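Local coordinates for periplasmic binding protein (Thermotoga lettingae TMO, PDB 4RY8) that binds 5-methylthioribose and probably serves as the solute-binding component of a transporter for this sugar, at residues Ala35-Met40 / Val46-Ala51. Sequence-based numbering, arbitrary orientation.
Sequences AGAQSM and VTLLEA
Gln38 and Glu50 join helix and strand through one nearly straight hydrogen bond: Gln38 NE2 donates a hydrogen bond to Glu50 OE2 over 2.9 Å. The carboxylate oxygen lies almost exactly in the plane of the amide, while the N-H reaches OE2 from the syn side and slightly out of the carboxylate plane. The amide and carboxylate planes are turned only 24° from each other, although the side chains that carry them cross at about a right angle. Gln38 gets there by setting CG anti to its carbonyl carbon (chi1 -65°) and running extended beyond it, which carries the amide off the helix toward the strand. Long, polar residues suit this partly open margin, where their methylenes can lie over apolar neighbours while their ends pair.

Next to this bond along the strand, Leu48 directs its side chain toward the helix. Its CD2 methyl does the touching, packing 4.0 Å from Ala37 CB and also meeting Gln38 CG. The small methyl of Ala37 lets the leucine branch press close to the helix backbone, with Leu48 CD2 3.8 Å from Ala37 C, and Ala41, one turn on, also meets Leu48. On the sheet's other face, Leu49 and Ala51 alternate with these residues and pack on helix 57-69.

The axes of segments 35-40 and 47-51 approach to 9.0 Å and run nearly antiparallel (155°). Helix 28-44 covers strand 47-52, the outermost strand of the parallel sheet on this side. Strand 17-22, helix 28-44 and strand 47-52 form a beta-alpha-beta crossover, the repeating element of the Rossmann-like lobes of periplasmic sugar-binding proteins.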
ATOM      1  N   ALA C  35      -8.673   2.448 -26.740  1.00 26.46           N
ATOM      2  CA  ALA C  35      -8.125   1.515 -27.712  1.00 35.91           C
ATOM      3  C   ALA C  35      -8.220   0.071 -27.193  1.00 32.19           C
ATOM      4  O   ALA C  35      -8.650  -0.807 -27.931  1.00 36.38           O
ATOM      5  CB  ALA C  35      -6.682   1.854 -28.067  1.00 37.50           C
ATOM      6  N   GLY C  36      -7.824  -0.155 -25.938  1.00 26.78           N
ATOM      7  CA  GLY C  36      -7.926  -1.444 -25.303  1.00 25.83           C
ATOM      8  C   GLY C  36      -9.338  -2.017 -25.281  1.00 29.24           C
ATOM      9  O   GLY C  36      -9.547  -3.170 -25.610  1.00 26.18           O
ATOM     10  N   ALA C  37     -10.323  -1.207 -24.906  1.00 25.77           N
ATOM     11  CA  ALA C  37     -11.701  -1.641 -24.898  1.00 25.84           C
ATOM     12  C   ALA C  37     -12.071  -2.091 -26.307  1.00 31.99           C
ATOM     13  O   ALA C  37     -12.623  -3.163 -26.495  1.00 29.67           O
ATOM     14  CB  ALA C  37     -12.622  -0.490 -24.392  1.00 26.80           C
ATOM     15  N   GLN C  38     -11.744  -1.290 -27.304  1.00 31.93           N
ATOM     16  CA  GLN C  38     -12.069  -1.645 -28.699  1.00 33.40           C
ATOM     17  C   GLN C  38     -11.413  -2.924 -29.160  1.00 38.13           C
ATOM     18  O   GLN C  38     -12.054  -3.722 -29.846  1.00 46.11           O
ATOM     19  CB  GLN C  38     -11.705  -0.510 -29.648  1.00 33.99           C
ATOM     20  CG  GLN C  38     -12.531   0.738 -29.395  1.00 30.92           C
ATOM     21  CD  GLN C  38     -11.864   1.995 -29.895  1.00 40.30           C
ATOM     22  OE1 GLN C  38     -10.653   2.030 -30.111  1.00 51.06           O
ATOM     23  NE2 GLN C  38     -12.652   3.042 -30.085  1.00 42.00           N
ATOM     24  N   SER C  39     -10.151  -3.146 -28.781  1.00 32.99           N
ATOM     25  CA  SER C  39      -9.512  -4.399 -29.163  1.00 48.22           C
ATOM     26  C   SER C  39     -10.149  -5.590 -28.445  1.00 52.63           C
ATOM     27  O   SER C  39     -10.197  -6.658 -29.036  1.00 41.00           O
ATOM     28  CB  SER C  39      -7.992  -4.391 -28.959  1.00 35.26           C
ATOM     29  OG  SER C  39      -7.633  -4.322 -27.588  1.00 33.54           O
ATOM     30  N   MET C  40     -10.636  -5.432 -27.198  1.00 31.03           N
ATOM     31  CA  MET C  40     -11.288  -6.562 -26.514  1.00 33.27           C
ATOM     32  C   MET C  40     -12.638  -6.842 -27.164  1.00 36.95           C
ATOM     33  O   MET C  40     -12.984  -7.999 -27.384  1.00 32.69           O
ATOM     34  CB  MET C  40     -11.461  -6.366 -24.993  1.00 32.22           C
ATOM     35  CG  MET C  40     -11.795  -7.636 -24.211  1.00 31.04           C
ATOM     36  SD  MET C  40     -10.403  -8.773 -23.907  1.00 30.34           S
ATOM     37  CE  MET C  40     -10.584 -10.027 -25.159  1.00 47.66           C
ATOM     38  N   VAL C  46     -18.207  -8.860 -30.100  1.00 43.15           N
ATOM     39  CA  VAL C  46     -19.358  -8.080 -29.609  1.00 44.99           C
ATOM     40  C   VAL C  46     -19.322  -6.654 -30.114  1.00 40.72           C
ATOM     41  O   VAL C  46     -18.287  -6.162 -30.568  1.00 39.42           O
ATOM     42  CB  VAL C  46     -19.466  -8.017 -28.043  1.00 37.62           C
ATOM     43  CG1 VAL C  46     -19.623  -9.402 -27.444  1.00 37.85           C
ATOM     44  CG2 VAL C  46     -18.302  -7.246 -27.421  1.00 42.76           C
ATOM     45  N   THR C  47     -20.459  -5.980 -29.960  1.00 36.23           N
ATOM     46  CA  THR C  47     -20.632  -4.603 -30.395  1.00 37.41           C
ATOM     47  C   THR C  47     -20.438  -3.664 -29.213  1.00 39.10           C
ATOM     48  O   THR C  47     -21.134  -3.779 -28.197  1.00 34.88           O
ATOM     49  CB  THR C  47     -22.041  -4.424 -30.989  1.00 42.17           C
ATOM     50  OG1 THR C  47     -22.183  -5.311 -32.108  1.00 37.89           O
ATOM     51  CG2 THR C  47     -22.290  -3.005 -31.446  1.00 41.06           C
ATOM     52  N   LEU C  48     -19.463  -2.765 -29.342  1.00 37.10           N
ATOM     53  CA  LEU C  48     -19.161  -1.781 -28.324  1.00 33.00           C
ATOM     54  C   LEU C  48     -19.648  -0.424 -28.782  1.00 38.01           C
ATOM     55  O   LEU C  48     -19.265   0.049 -29.846  1.00 34.96           O
ATOM     56  CB  LEU C  48     -17.652  -1.728 -28.044  1.00 33.51           C
ATOM     57  CG  LEU C  48     -17.102  -0.677 -27.070  1.00 41.60           C
ATOM     58  CD1 LEU C  48     -17.724  -0.829 -25.684  1.00 46.35           C
ATOM     59  CD2 LEU C  48     -15.581  -0.774 -27.007  1.00 53.59           C
ATOM     60  N   LEU C  49     -20.499   0.193 -27.967  1.00 34.08           N
ATOM     61  CA  LEU C  49     -20.967   1.557 -28.171  1.00 32.32           C
ATOM     62  C   LEU C  49     -20.249   2.437 -27.152  1.00 39.07           C
ATOM     63  O   LEU C  49     -19.939   1.986 -26.047  1.00 34.49           O
ATOM     64  CB  LEU C  49     -22.496   1.649 -27.957  1.00 34.13           C
ATOM     65  CG  LEU C  49     -23.384   0.695 -28.757  1.00 40.71           C
ATOM     66  CD1 LEU C  49     -24.836   0.793 -28.325  1.00 60.86           C
ATOM     67  CD2 LEU C  49     -23.257   0.979 -30.243  1.00 44.16           C
ATOM     68  N   GLU C  50     -20.015   3.695 -27.518  1.00 38.72           N
ATOM     69  CA  GLU C  50     -19.161   4.602 -26.766  1.00 36.32           C
ATOM     70  C   GLU C  50     -19.882   5.948 -26.662  1.00 40.22           C
ATOM     71  O   GLU C  50     -20.466   6.432 -27.630  1.00 38.02           O
ATOM     72  CB  GLU C  50     -17.815   4.777 -27.499  1.00 40.30           C
ATOM     73  CG  GLU C  50     -17.414   3.583 -28.367  1.00 88.22           C
ATOM     74  CD  GLU C  50     -16.080   3.742 -29.092  1.00122.14           C
ATOM     75  OE1 GLU C  50     -15.655   4.896 -29.361  1.00 56.85           O
ATOM     76  OE2 GLU C  50     -15.461   2.690 -29.409  1.00 45.97           O
ATOM     77  N   ALA C  51     -19.856   6.552 -25.491  1.00 31.87           N
ATOM     78  CA  ALA C  51     -20.388   7.910 -25.330  1.00 32.08           C
ATOM     79  C   ALA C  51     -19.503   8.577 -24.294  1.00 46.20           C
ATOM     80  O   ALA C  51     -19.098   7.943 -23.325  1.00 34.39           O
ATOM     81  CB  ALA C  51     -21.824   7.859 -24.868  1.00 33.24           C
TER